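Local coordinates for photoreceptor-histidine kinase BphP (Stigmatella aurantiaca DW4/3-1, PDB 6BAF), which senses light through a bound linear tetrapyrrole and, as a phytochrome histidine kinase, probably relays the signal by phosphorylation, at residues A[17-22]-A[38-43]; A[82-87]-A[106-111]; A[160-165]-A[192-197]; A[258-263]-A[268-273]. All blocks are in the same frame, centred on the assembly; numbering follows the deposited sequence.

Contact 1: A[17-22]-A[38-43]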
# COMPACT_ATOMS: atom_id res chain seq x y z
N HIS A 17 7.71 16.21 19.90
CA HIS A 17 6.46 15.43 19.91
C HIS A 17 6.70 13.94 19.94
O HIS A 17 5.73 13.18 20.10
CB HIS A 17 5.57 15.76 18.70
CG HIS A 17 6.25 15.53 17.39
ND1 HIS A 17 7.15 16.43 16.85
CD2 HIS A 17 6.17 14.50 16.51
CE1 HIS A 17 7.58 15.98 15.68
NE2 HIS A 17 7.01 14.80 15.46
N GLY A 18 7.94 13.48 19.75
CA GLY A 18 8.29 12.08 19.92
C GLY A 18 9.50 11.97 20.83
O GLY A 18 10.04 12.98 21.29
N VAL A 19 9.91 10.74 21.10
CA VAL A 19 11.09 10.49 21.92
C VAL A 19 12.11 9.79 21.04
O VAL A 19 11.75 8.92 20.25
CB VAL A 19 10.78 9.65 23.18
CG1 VAL A 19 12.09 9.13 23.81
CG2 VAL A 19 10.09 10.51 24.20
N LEU A 20 13.38 10.16 21.18
CA LEU A 20 14.47 9.44 20.54
C LEU A 20 15.28 8.69 21.59
O LEU A 20 15.69 9.27 22.60
CB LEU A 20 15.36 10.41 19.79
CG LEU A 20 16.47 9.73 18.98
CD1 LEU A 20 16.57 10.35 17.60
CD2 LEU A 20 17.81 9.81 19.78
N LEU A 21 15.50 7.40 21.35
CA LEU A 21 16.39 6.56 22.15
C LEU A 21 17.50 6.01 21.26
O LEU A 21 17.27 5.75 20.08
CB LEU A 21 15.62 5.39 22.76
CG LEU A 21 14.34 5.72 23.52
CD1 LEU A 21 13.70 4.41 23.92
CD2 LEU A 21 14.63 6.59 24.77
N VAL A 22 18.71 5.84 21.81
CA VAL A 22 19.75 5.05 21.15
C VAL A 22 19.98 3.80 21.99
O VAL A 22 20.03 3.87 23.22
CB VAL A 22 21.05 5.84 20.96
CG1 VAL A 22 22.09 4.94 20.34
CG2 VAL A 22 20.82 7.09 20.09
N PRO A 38 10.22 12.47 30.16
CA PRO A 38 9.19 12.52 31.23
C PRO A 38 7.80 12.86 30.72
O PRO A 38 6.83 12.16 31.02
CB PRO A 38 9.73 13.60 32.18
CG PRO A 38 11.23 13.62 31.93
CD PRO A 38 11.37 13.36 30.46
N ALA A 39 7.70 13.93 29.92
CA ALA A 39 6.42 14.29 29.33
C ALA A 39 5.85 13.17 28.46
O ALA A 39 4.65 12.88 28.51
CB ALA A 39 6.55 15.57 28.52
N VAL A 40 6.68 12.52 27.65
CA VAL A 40 6.13 11.61 26.65
C VAL A 40 6.01 10.19 27.17
O VAL A 40 5.06 9.47 26.85
CB VAL A 40 7.00 11.67 25.39
CG1 VAL A 40 6.49 10.67 24.35
CG2 VAL A 40 7.07 13.09 24.87
N LEU A 41 6.99 9.75 27.97
CA LEU A 41 7.13 8.36 28.36
C LEU A 41 6.72 8.08 29.81
O LEU A 41 6.38 6.94 30.14
CB LEU A 41 8.59 7.93 28.16
CG LEU A 41 9.04 6.99 27.04
CD1 LEU A 41 8.17 7.08 25.80
CD2 LEU A 41 10.52 7.17 26.70
N GLY A 42 6.77 9.08 30.69
CA GLY A 42 6.59 8.80 32.09
C GLY A 42 7.85 8.41 32.83
O GLY A 42 7.75 8.01 34.00
N ASN A 43 9.02 8.51 32.21
CA ASN A 43 10.30 8.24 32.86
C ASN A 43 11.26 9.40 32.64
O ASN A 43 11.12 10.19 31.70
CB ASN A 43 10.96 6.97 32.33
CG ASN A 43 10.21 5.74 32.72
OD1 ASN A 43 9.49 5.16 31.91
ND2 ASN A 43 10.35 5.33 33.97

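Contact 2: A[82-87]-A[106-111]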
# COMPACT_ATOMS: atom_id res chain seq x y z
N VAL A 82 5.29 -0.62 19.99
CA VAL A 82 5.98 -0.43 21.25
C VAL A 82 4.92 -0.08 22.27
O VAL A 82 4.20 0.91 22.10
CB VAL A 82 7.05 0.68 21.17
CG1 VAL A 82 7.59 0.97 22.56
CG2 VAL A 82 8.16 0.29 20.17
N VAL A 83 4.82 -0.88 23.32
CA VAL A 83 3.88 -0.62 24.41
C VAL A 83 4.71 -0.36 25.66
O VAL A 83 5.36 -1.27 26.18
CB VAL A 83 2.90 -1.79 24.61
CG1 VAL A 83 1.96 -1.51 25.77
CG2 VAL A 83 2.14 -2.06 23.28
N TRP A 84 4.68 0.87 26.14
CA TRP A 84 5.49 1.28 27.28
C TRP A 84 4.72 1.15 28.58
O TRP A 84 3.83 1.97 28.87
CB TRP A 84 5.96 2.72 27.11
CG TRP A 84 7.33 2.73 26.70
CD1 TRP A 84 7.81 2.40 25.46
CD2 TRP A 84 8.46 3.07 27.47
NE1 TRP A 84 9.18 2.50 25.42
CE2 TRP A 84 9.60 2.93 26.63
CE3 TRP A 84 8.62 3.50 28.76
CZ2 TRP A 84 10.88 3.19 27.05
CZ3 TRP A 84 9.89 3.76 29.17
CH2 TRP A 84 11.01 3.61 28.31
N ARG A 85 5.09 0.17 29.40
CA ARG A 85 4.52 -0.02 30.74
C ARG A 85 5.35 0.76 31.74
O ARG A 85 6.47 0.36 32.08
CB ARG A 85 4.47 -1.50 31.11
CG ARG A 85 3.65 -1.80 32.38
CD ARG A 85 3.14 -3.22 32.35
NE ARG A 85 1.88 -3.25 31.61
CZ ARG A 85 1.15 -4.34 31.39
NH1 ARG A 85 1.55 -5.53 31.84
NH2 ARG A 85 0.01 -4.24 30.69
N VAL A 86 4.82 1.86 32.25
CA VAL A 86 5.61 2.68 33.16
C VAL A 86 5.14 2.47 34.59
O VAL A 86 5.90 1.95 35.42
CB VAL A 86 5.60 4.16 32.74
CG1 VAL A 86 4.17 4.67 32.42
CG2 VAL A 86 6.28 5.01 33.80
N ASP A 87 3.90 2.83 34.93
CA ASP A 87 3.57 2.64 36.34
C ASP A 87 2.17 2.15 36.78
O ASP A 87 1.71 2.56 37.83
CB ASP A 87 3.84 3.96 37.09
CG ASP A 87 4.64 3.75 38.38
OD1 ASP A 87 5.33 4.71 38.83
OD2 ASP A 87 4.60 2.63 38.94
N LEU A 106 16.00 4.43 17.93
CA LEU A 106 14.58 4.08 18.00
C LEU A 106 13.81 5.36 18.29
O LEU A 106 14.06 6.02 19.31
CB LEU A 106 14.33 3.01 19.06
CG LEU A 106 12.89 2.73 19.45
CD1 LEU A 106 12.10 2.15 18.25
CD2 LEU A 106 12.84 1.77 20.66
N GLU A 107 12.94 5.76 17.36
CA GLU A 107 12.09 6.93 17.54
C GLU A 107 10.67 6.48 17.85
O GLU A 107 10.16 5.54 17.24
CB GLU A 107 12.13 7.81 16.30
CG GLU A 107 13.54 8.36 16.21
CD GLU A 107 13.78 9.23 15.03
OE1 GLU A 107 13.76 8.70 13.86
OE2 GLU A 107 13.98 10.45 15.27
N LEU A 108 10.06 7.14 18.84
CA LEU A 108 8.76 6.75 19.38
C LEU A 108 7.80 7.91 19.20
O LEU A 108 8.08 9.02 19.67
CB LEU A 108 8.84 6.37 20.85
CG LEU A 108 9.77 5.22 21.21
CD1 LEU A 108 9.79 5.01 22.73
CD2 LEU A 108 9.41 3.94 20.49
N GLU A 109 6.69 7.66 18.50
CA GLU A 109 5.62 8.63 18.32
C GLU A 109 4.31 8.04 18.83
O GLU A 109 4.02 6.85 18.59
CB GLU A 109 5.48 9.04 16.87
CG GLU A 109 6.58 10.03 16.39
CD GLU A 109 6.56 10.25 14.85
OE1 GLU A 109 7.01 11.33 14.39
OE2 GLU A 109 6.12 9.34 14.09
N PRO A 110 3.53 8.80 19.60
CA PRO A 110 2.29 8.24 20.17
C PRO A 110 1.43 7.63 19.07
O PRO A 110 1.32 8.17 17.95
CB PRO A 110 1.62 9.45 20.81
CG PRO A 110 2.75 10.40 21.12
CD PRO A 110 3.82 10.16 20.08
N SER A 111 0.90 6.44 19.34
CA SER A 111 0.07 5.75 18.37
C SER A 111 -1.21 6.54 18.13
O SER A 111 -1.75 7.18 19.03
CB SER A 111 -0.27 4.33 18.85
OG SER A 111 0.68 3.38 18.36

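Contact 3: A[160-165]-A[192-197]. With BLR (3-[5-[(Z)-(4-ethenyl-3-methyl-5-oxidanylidene-pyrrol-2-ylidene)methyl]-2-[[5-[(Z)-(3-ethenyl-4-methyl-5-oxidanylidene-pyrrol-2-ylidene)methyl]-3-(3-hydroxy-3-oxopropyl)-4-methyl-1H-pyrrol-2-yl]methyl]-4-methyl-1H-pyrrol-3-yl]propanoic acid), chain B.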
# COMPACT_ATOMS: atom_id res chain seq x y z
N ILE A 160 2.98 21.88 -3.15
CA ILE A 160 3.54 22.24 -4.43
C ILE A 160 4.49 21.15 -4.88
O ILE A 160 4.96 20.34 -4.08
CB ILE A 160 4.28 23.61 -4.38
CG1 ILE A 160 5.49 23.53 -3.42
CG2 ILE A 160 3.31 24.70 -3.91
CD1 ILE A 160 6.56 24.68 -3.63
N ILE A 161 4.74 21.12 -6.19
CA ILE A 161 5.93 20.48 -6.74
C ILE A 161 6.98 21.57 -6.93
O ILE A 161 6.75 22.56 -7.64
CB ILE A 161 5.66 19.78 -8.08
CG1 ILE A 161 4.58 18.68 -7.97
CG2 ILE A 161 6.97 19.17 -8.53
CD1 ILE A 161 4.86 17.63 -6.93
N TYR A 162 8.15 21.39 -6.33
CA TYR A 162 9.24 22.34 -6.40
C TYR A 162 10.34 21.66 -7.19
O TYR A 162 10.93 20.69 -6.72
CB TYR A 162 9.68 22.70 -4.99
CG TYR A 162 10.74 23.80 -4.91
CD1 TYR A 162 10.37 25.15 -5.05
CD2 TYR A 162 12.08 23.50 -4.68
CE1 TYR A 162 11.32 26.18 -4.96
CE2 TYR A 162 13.06 24.53 -4.59
CZ TYR A 162 12.66 25.86 -4.72
OH TYR A 162 13.58 26.89 -4.64
N ARG A 163 10.61 22.14 -8.38
CA ARG A 163 11.54 21.46 -9.27
C ARG A 163 12.86 22.24 -9.34
O ARG A 163 12.84 23.46 -9.45
CB ARG A 163 10.94 21.34 -10.66
CG ARG A 163 11.85 20.56 -11.57
CD ARG A 163 11.34 20.61 -13.00
NE ARG A 163 12.19 19.75 -13.82
CZ ARG A 163 11.92 19.41 -15.08
NH1 ARG A 163 10.79 19.85 -15.66
NH2 ARG A 163 12.76 18.61 -15.74
N PHE A 164 13.99 21.53 -9.28
CA PHE A 164 15.32 22.13 -9.33
C PHE A 164 15.81 22.27 -10.76
O PHE A 164 15.64 21.35 -11.58
CB PHE A 164 16.34 21.30 -8.53
CG PHE A 164 16.05 21.21 -7.02
CD1 PHE A 164 16.22 22.32 -6.19
CD2 PHE A 164 15.60 20.01 -6.46
CE1 PHE A 164 15.95 22.26 -4.83
CE2 PHE A 164 15.32 19.91 -5.08
CZ PHE A 164 15.49 21.04 -4.24
N ASP A 165 16.45 23.39 -11.07
CA ASP A 165 17.09 23.48 -12.37
C ASP A 165 18.56 23.07 -12.26
O ASP A 165 19.00 22.51 -11.24
CB ASP A 165 16.88 24.88 -12.97
CG ASP A 165 17.64 25.99 -12.22
OD1 ASP A 165 18.55 25.70 -11.38
OD2 ASP A 165 17.32 27.18 -12.47
N SER A 192 20.12 28.99 -2.82
CA SER A 192 20.49 28.96 -1.41
C SER A 192 19.29 28.76 -0.49
O SER A 192 19.49 28.47 0.70
CB SER A 192 21.24 30.24 -1.00
OG SER A 192 20.75 31.37 -1.71
N ASP A 193 18.06 28.89 -0.99
CA ASP A 193 16.91 28.67 -0.10
C ASP A 193 16.81 27.22 0.35
O ASP A 193 16.22 26.95 1.40
CB ASP A 193 15.62 29.08 -0.77
CG ASP A 193 15.50 30.59 -0.91
OD1 ASP A 193 16.47 31.33 -0.58
OD2 ASP A 193 14.42 31.06 -1.33
N ILE A 194 17.38 26.30 -0.41
CA ILE A 194 17.52 24.92 0.06
C ILE A 194 18.99 24.59 -0.16
O ILE A 194 19.37 24.09 -1.22
CB ILE A 194 16.58 23.94 -0.67
CG1 ILE A 194 15.15 24.52 -0.73
CG2 ILE A 194 16.66 22.54 0.02
CD1 ILE A 194 14.07 23.52 -1.29
N PRO A 195 19.84 24.88 0.82
CA PRO A 195 21.28 24.90 0.56
C PRO A 195 21.81 23.50 0.39
O PRO A 195 21.15 22.49 0.63
CB PRO A 195 21.87 25.59 1.80
CG PRO A 195 20.84 25.31 2.90
CD PRO A 195 19.49 25.32 2.19
N ARG A 196 23.08 23.45 0.02
CA ARG A 196 23.63 22.25 -0.58
C ARG A 196 23.69 21.08 0.41
O ARG A 196 23.43 19.93 0.03
CB ARG A 196 24.99 22.57 -1.15
CG ARG A 196 25.86 21.42 -1.23
CD ARG A 196 26.62 21.57 -2.47
NE ARG A 196 27.85 20.83 -2.33
CZ ARG A 196 28.62 20.49 -3.36
NH1 ARG A 196 28.23 20.82 -4.59
NH2 ARG A 196 29.75 19.81 -3.15
N GLN A 197 24.03 21.33 1.67
CA GLN A 197 24.03 20.20 2.59
C GLN A 197 22.60 19.71 2.89
O GLN A 197 22.43 18.54 3.27
CB GLN A 197 24.77 20.56 3.89
CG GLN A 197 23.98 21.40 4.91
CD GLN A 197 23.85 22.88 4.55
OE1 GLN A 197 23.73 23.25 3.37
NE2 GLN A 197 23.89 23.73 5.58
CHA BLR B . 15.31 23.53 4.12
NA BLR B . 14.04 25.14 2.63
C1A BLR B . 14.18 23.93 3.21
C2A BLR B . 13.13 23.09 2.84
C3A BLR B . 12.34 23.77 1.99
C4A BLR B . 12.90 25.05 1.88
CMA BLR B . 11.06 23.20 1.31
CAA BLR B . 12.97 21.64 3.32
CBA BLR B . 12.32 21.54 4.72
CGA BLR B . 10.81 21.77 4.67
O1A BLR B . 10.13 20.97 3.96
O2A BLR B . 10.22 22.72 5.32
CHB BLR B . 12.47 26.25 1.06
NB BLR B . 9.97 26.17 1.39
C1B BLR B . 11.26 26.52 0.68
C2B BLR B . 10.86 27.29 -0.53
C3B BLR B . 9.47 27.41 -0.62
C4B BLR B . 8.83 26.74 0.55
CMB BLR B . 11.82 27.86 -1.59
OB BLR B . 7.69 26.65 0.82
CAB BLR B . 8.77 28.13 -1.79
CBB BLR B . 7.46 28.11 -1.93
NC BLR B . 17.00 28.78 3.81
C1C BLR B . 17.07 30.21 3.32
C2C BLR B . 18.45 30.69 3.67
C3C BLR B . 19.21 29.67 4.30
C4C BLR B . 18.36 28.45 4.42
CMC BLR B . 18.93 32.08 3.34
OC BLR B . 16.22 30.84 2.80
CAC BLR B . 20.67 29.80 4.79
CBC BLR B . 21.65 30.23 3.99
CHD BLR B . 18.72 27.32 4.96
ND BLR B . 16.67 25.74 4.18
C1D BLR B . 17.91 26.05 4.92
C2D BLR B . 18.35 24.90 5.70
C3D BLR B . 17.40 23.83 5.44
C4D BLR B . 16.34 24.30 4.48
CMD BLR B . 19.60 24.85 6.59
CAD BLR B . 17.44 22.44 6.05
CBD BLR B . 16.48 22.41 7.23
CGD BLR B . 16.76 21.03 7.80
O1D BLR B . 16.52 20.00 7.09
O2D BLR B . 17.32 20.95 8.94

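Contact 4: A[258-263]-A[268-273]. With BLR (3-[5-[(Z)-(4-ethenyl-3-methyl-5-oxidanylidene-pyrrol-2-ylidene)methyl]-2-[[5-[(Z)-(3-ethenyl-4-methyl-5-oxidanylidene-pyrrol-2-ylidene)methyl]-3-(3-hydroxy-3-oxopropyl)-4-methyl-1H-pyrrol-2-yl]methyl]-4-methyl-1H-pyrrol-3-yl]propanoic acid), chain B.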
# COMPACT_ATOMS: atom_id res chain seq x y z
N SER A 258 7.98 17.92 3.54
CA SER A 258 8.39 17.77 2.15
C SER A 258 8.88 16.35 1.91
O SER A 258 9.24 15.61 2.83
CB SER A 258 9.46 18.81 1.71
OG SER A 258 10.58 18.83 2.60
N ILE A 259 8.86 15.97 0.64
CA ILE A 259 9.20 14.65 0.16
C ILE A 259 10.10 14.83 -1.04
O ILE A 259 9.80 15.62 -1.94
CB ILE A 259 7.92 13.85 -0.20
CG1 ILE A 259 7.13 13.61 1.08
CG2 ILE A 259 8.26 12.48 -0.81
CD1 ILE A 259 5.64 13.45 0.83
N SER A 260 11.22 14.10 -1.07
CA SER A 260 12.17 14.21 -2.16
C SER A 260 11.66 13.51 -3.40
O SER A 260 11.12 12.40 -3.33
CB SER A 260 13.52 13.59 -1.76
OG SER A 260 13.95 14.08 -0.49
N LEU A 261 11.87 14.12 -4.56
CA LEU A 261 11.62 13.48 -5.83
C LEU A 261 12.97 13.15 -6.43
O LEU A 261 13.83 14.04 -6.53
CB LEU A 261 10.81 14.38 -6.75
CG LEU A 261 9.44 14.74 -6.16
CD1 LEU A 261 8.71 15.72 -7.04
CD2 LEU A 261 8.57 13.46 -5.95
N MET A 262 13.17 11.90 -6.80
CA MET A 262 14.46 11.42 -7.26
C MET A 262 14.37 11.02 -8.73
O MET A 262 13.35 10.49 -9.17
CB MET A 262 14.93 10.25 -6.41
CG MET A 262 15.06 10.58 -4.91
SD MET A 262 16.49 11.70 -4.61
CE MET A 262 17.86 10.63 -5.10
N LYS A 263 15.43 11.29 -9.48
CA LYS A 263 15.49 10.87 -10.88
C LYS A 263 16.93 10.55 -11.21
O LYS A 263 17.81 11.41 -11.06
CB LYS A 263 14.94 11.94 -11.81
CG LYS A 263 15.33 11.67 -13.27
CD LYS A 263 14.50 12.51 -14.23
CE LYS A 263 15.05 12.46 -15.66
NZ LYS A 263 14.01 13.03 -16.57
N TRP A 268 15.59 15.67 -7.82
CA TRP A 268 14.92 16.29 -8.95
C TRP A 268 14.02 17.43 -8.52
O TRP A 268 13.84 18.40 -9.26
CB TRP A 268 14.07 15.23 -9.68
CG TRP A 268 13.35 15.66 -10.94
CD1 TRP A 268 13.81 15.56 -12.24
CD2 TRP A 268 12.05 16.27 -11.03
NE1 TRP A 268 12.85 16.04 -13.12
CE2 TRP A 268 11.76 16.46 -12.40
CE3 TRP A 268 11.08 16.61 -10.08
CZ2 TRP A 268 10.57 17.02 -12.83
CZ3 TRP A 268 9.91 17.16 -10.51
CH2 TRP A 268 9.65 17.35 -11.88
N GLY A 269 13.51 17.34 -7.31
CA GLY A 269 12.45 18.23 -6.89
C GLY A 269 11.97 17.77 -5.54
O GLY A 269 12.50 16.84 -4.94
N LEU A 270 10.97 18.49 -5.05
CA LEU A 270 10.36 18.17 -3.78
C LEU A 270 8.86 18.27 -3.97
O LEU A 270 8.39 19.09 -4.76
CB LEU A 270 10.74 19.15 -2.65
CG LEU A 270 12.19 19.38 -2.22
CD1 LEU A 270 12.13 20.37 -1.06
CD2 LEU A 270 12.82 18.09 -1.77
N ILE A 271 8.12 17.44 -3.26
CA ILE A 271 6.74 17.74 -2.91
C ILE A 271 6.83 18.50 -1.60
O ILE A 271 7.29 17.95 -0.60
CB ILE A 271 5.88 16.47 -2.74
CG1 ILE A 271 5.97 15.55 -3.96
CG2 ILE A 271 4.42 16.86 -2.48
CD1 ILE A 271 5.45 14.10 -3.67
N SER A 272 6.40 19.75 -1.58
CA SER A 272 6.53 20.59 -0.40
C SER A 272 5.15 21.02 0.05
O SER A 272 4.40 21.58 -0.74
CB SER A 272 7.39 21.86 -0.72
OG SER A 272 7.41 22.73 0.42
N CYS A 273 4.82 20.76 1.32
CA CYS A 273 3.54 21.13 1.91
C CYS A 273 3.76 22.12 3.02
O CYS A 273 4.73 21.99 3.79
CB CYS A 273 2.77 19.93 2.51
SG CYS A 273 2.71 18.55 1.36
CHA BLR B . 15.31 23.53 4.12
NA BLR B . 14.04 25.14 2.63
C1A BLR B . 14.18 23.93 3.21
C2A BLR B . 13.13 23.09 2.84
C3A BLR B . 12.34 23.77 1.99
C4A BLR B . 12.90 25.05 1.88
CMA BLR B . 11.06 23.20 1.31
CAA BLR B . 12.97 21.64 3.32
CBA BLR B . 12.32 21.54 4.72
CGA BLR B . 10.81 21.77 4.67
O1A BLR B . 10.13 20.97 3.96
O2A BLR B . 10.22 22.72 5.32
CHB BLR B . 12.47 26.25 1.06
NB BLR B . 9.97 26.17 1.39
C1B BLR B . 11.26 26.52 0.68
C2B BLR B . 10.86 27.29 -0.53
C3B BLR B . 9.47 27.41 -0.62
C4B BLR B . 8.83 26.74 0.55
CMB BLR B . 11.82 27.86 -1.59
OB BLR B . 7.69 26.65 0.82
CAB BLR B . 8.77 28.13 -1.79
CBB BLR B . 7.46 28.11 -1.93
NC BLR B . 17.00 28.78 3.81
C1C BLR B . 17.07 30.21 3.32
C2C BLR B . 18.45 30.69 3.67
C3C BLR B . 19.21 29.67 4.30
C4C BLR B . 18.36 28.45 4.42
CMC BLR B . 18.93 32.08 3.34
OC BLR B . 16.22 30.84 2.80
CAC BLR B . 20.67 29.80 4.79
CBC BLR B . 21.65 30.23 3.99
CHD BLR B . 18.72 27.32 4.96
ND BLR B . 16.67 25.74 4.18
C1D BLR B . 17.91 26.05 4.92
C2D BLR B . 18.35 24.90 5.70
C3D BLR B . 17.40 23.83 5.44
C4D BLR B . 16.34 24.30 4.48
CMD BLR B . 19.60 24.85 6.59
CAD BLR B . 17.44 22.44 6.05
CBD BLR B . 16.48 22.41 7.23
CGD BLR B . 16.76 21.03 7.80
O1D BLR B . 16.52 20.00 7.09
O2D BLR B . 17.32 20.95 8.94
O HOH W 1 12.08 15.34 -16.44

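Contact 1: A[17-22]-A[38-43]
V19 sets its methyl CG2 against the whole branch point of V40. CG2 lies 3.5 Å from V40 CB, and both methyls of V40 sit near it as well, CG1 at 3.6 Å. The two valines lie side by side, pointing opposite ways. The other methyl of V19 serves a second partner: with CG1 anti to the backbone N (chi1 166°), it turns to L41 and lies 3.8 Å from L41 CD2. L41 crosses V19 at a slant. One valine is thus shared by two successive residues of the helix, and every touching atom is carbon. The helix stops just beyond. G42 N bonds to P38 O at 3.1 Å, and G42 then takes a positive phi, where a CB would press on the carbonyl O of L41, which favours glycine. In this PAS fold the short helix 37-41 covers strand 19-23 of the antiparallel sheet. Strands 30-34 and 103-110 flank that strand, with S34 also touching V19. L41 also touches W84, so the helix packs against strand 19-23 and reaches strand 80-85 of the same sheet as well.

Contact 2: A[82-87]-A[106-111]
L108 divides its two methyls between V82 and W84. CD2 takes V82: it lies 3.9 Å from V82 CG2 and 4.1 Å from V82 CG1, so it rests between the two branches of the valine. CD1 takes W84 and comes 3.7 Å from W84 NE1, approaching the indole obliquely. L108 crosses both partners at about a right angle. Its CG is anti to the carbonyl carbon; chi1 -59° and chi2 177° together aim CD1 at W84 and CD2 at V82. V82 and W84 also meet each other, with V82 CG1 in the plane of the indole at its edge. W84 NE1 is buried here and has no polar partner in the model; L108 CD1 is its nearest neighbour across the contact. The strands concerned are not neighbours. In the antiparallel sheet of the PAS fold, strand 90-100 runs between 80-85 and 103-110, and the closest CA atoms, of V82 and L108, are 7.9 Å apart. The curl of the sheet lets the side chains reach over the middle strand. That strand holds V82 and W84 by backbone bonds to F93 and R91. Further out, the ring of F56 meets W84 with the planes at about 20°, L65 of helix 59-69 touches V82, and L21 packs on L108. The alternate residues of strand 106-110 have other partners: E109 forms a salt bridge with R287, and E107 accepts bonds from the backbone N atoms of V236 and L237.

Contact 3: A[160-165]-A[192-197]
The rings of Y162 and F164 both take the methyl end of I194 obliquely. I194 CD1 lies 3.6 Å from Y162 CE2 and 4.1 Å from F164 CZ. Y162 and I194 reach past one another from opposing sides, while F164 stands at about a right angle to I194. The site is the chromophore pocket of the GAF domain, and D193, I194 and P195 form the Asp-Ile-Pro motif well known in phytochromes. Y162 holds CG anti to its own N (chi1 -174°), which extends the ring from strand 158-164 toward the tetrapyrrole BLR. Its outer part meets a chromophore methyl, with OH 3.7 Å from CMB. Trimming Y162 to an alanine is likely to open a gap beside I194 CD1 and the chromophore methyl CMB, leaving both without that ring to pack on. I194 also bears on the chromophore itself, with CG1 3.5 Å from C4A, and L270 of strand 266-275 backs it. P195 lies against the next pyrrole, with CD close to C1D. Y202, H244 and R238 are among the other groups that hydrogen-bond BLR. The backbone O of D193 accepts from two pyrrole nitrogens, NA and ND of BLR, each at 3.1 Å and bent to 135°, the bond from ND being weak.

Contact 4: A[258-263]-A[268-273]
W268 has L261 against its six-membered ring and K263 against its five-membered ring. L261 CD1 approaches obliquely, 3.9 Å from W268 CZ3, while L261 CD2 meets I271 CG1 with the two side chains at about a right angle. K263 also meets the indole obliquely: its extended chain puts CD 3.7 Å from W268 CD1. Beyond it, K263 NZ donates to a water at 3.0 Å, which also takes a weak bond from W268 NE1. With W268 cut back to an alanine, L261 CD1 and the K263 chain would probably lose their shared cover and the water one donor. Two residues, W268 and G269, stand opposite the single L261, which makes a classic beta bulge. L261 O accepts W268 N at 2.7 Å and, weakly, G269 N. A side chain on G269 would run into the W268 ring. L261 N bonds G269 O at 2.8 Å, 44° out of the carbonyl plane. Further along, I259 and I271 exchange two regular bonds. I259, L261 and I271 face helices 139-154 and 284-300. S258, L270 and S272 face the chromophore. S258 OG, also held by R208, donates to BLR O1A at 2.6 Å, and L270 CD1 packs on BLR CMA at 3.8 Å. This is an antiparallel hairpin of the GAF sheet, with one face on the helices and the other forming part of the bilin pocket.

Overall arrangement
The four contacts fall into two pairs. Contacts 1 and 2 belong to the PAS sheet, their centres about 8 Å apart. Strands 19-23 and 103-110 are neighbours there, and V19 O and L108 N, 2.8 Å apart, probably share a hydrogen bond. Contacts 3 and 4 belong to the GAF sheet, with centres about 9 Å apart. Strands 158-164 and 266-275 join through a probable bond of 2.8 Å between Y162 O and L270 N. Contacts 3 and 4 both touch BLR, at different parts of it. The pairs lie on opposite sides of the chain's centre. Contact 1 is about 30 Å from contact 4, centre to centre, and their nearest atoms are about 12 Å apart.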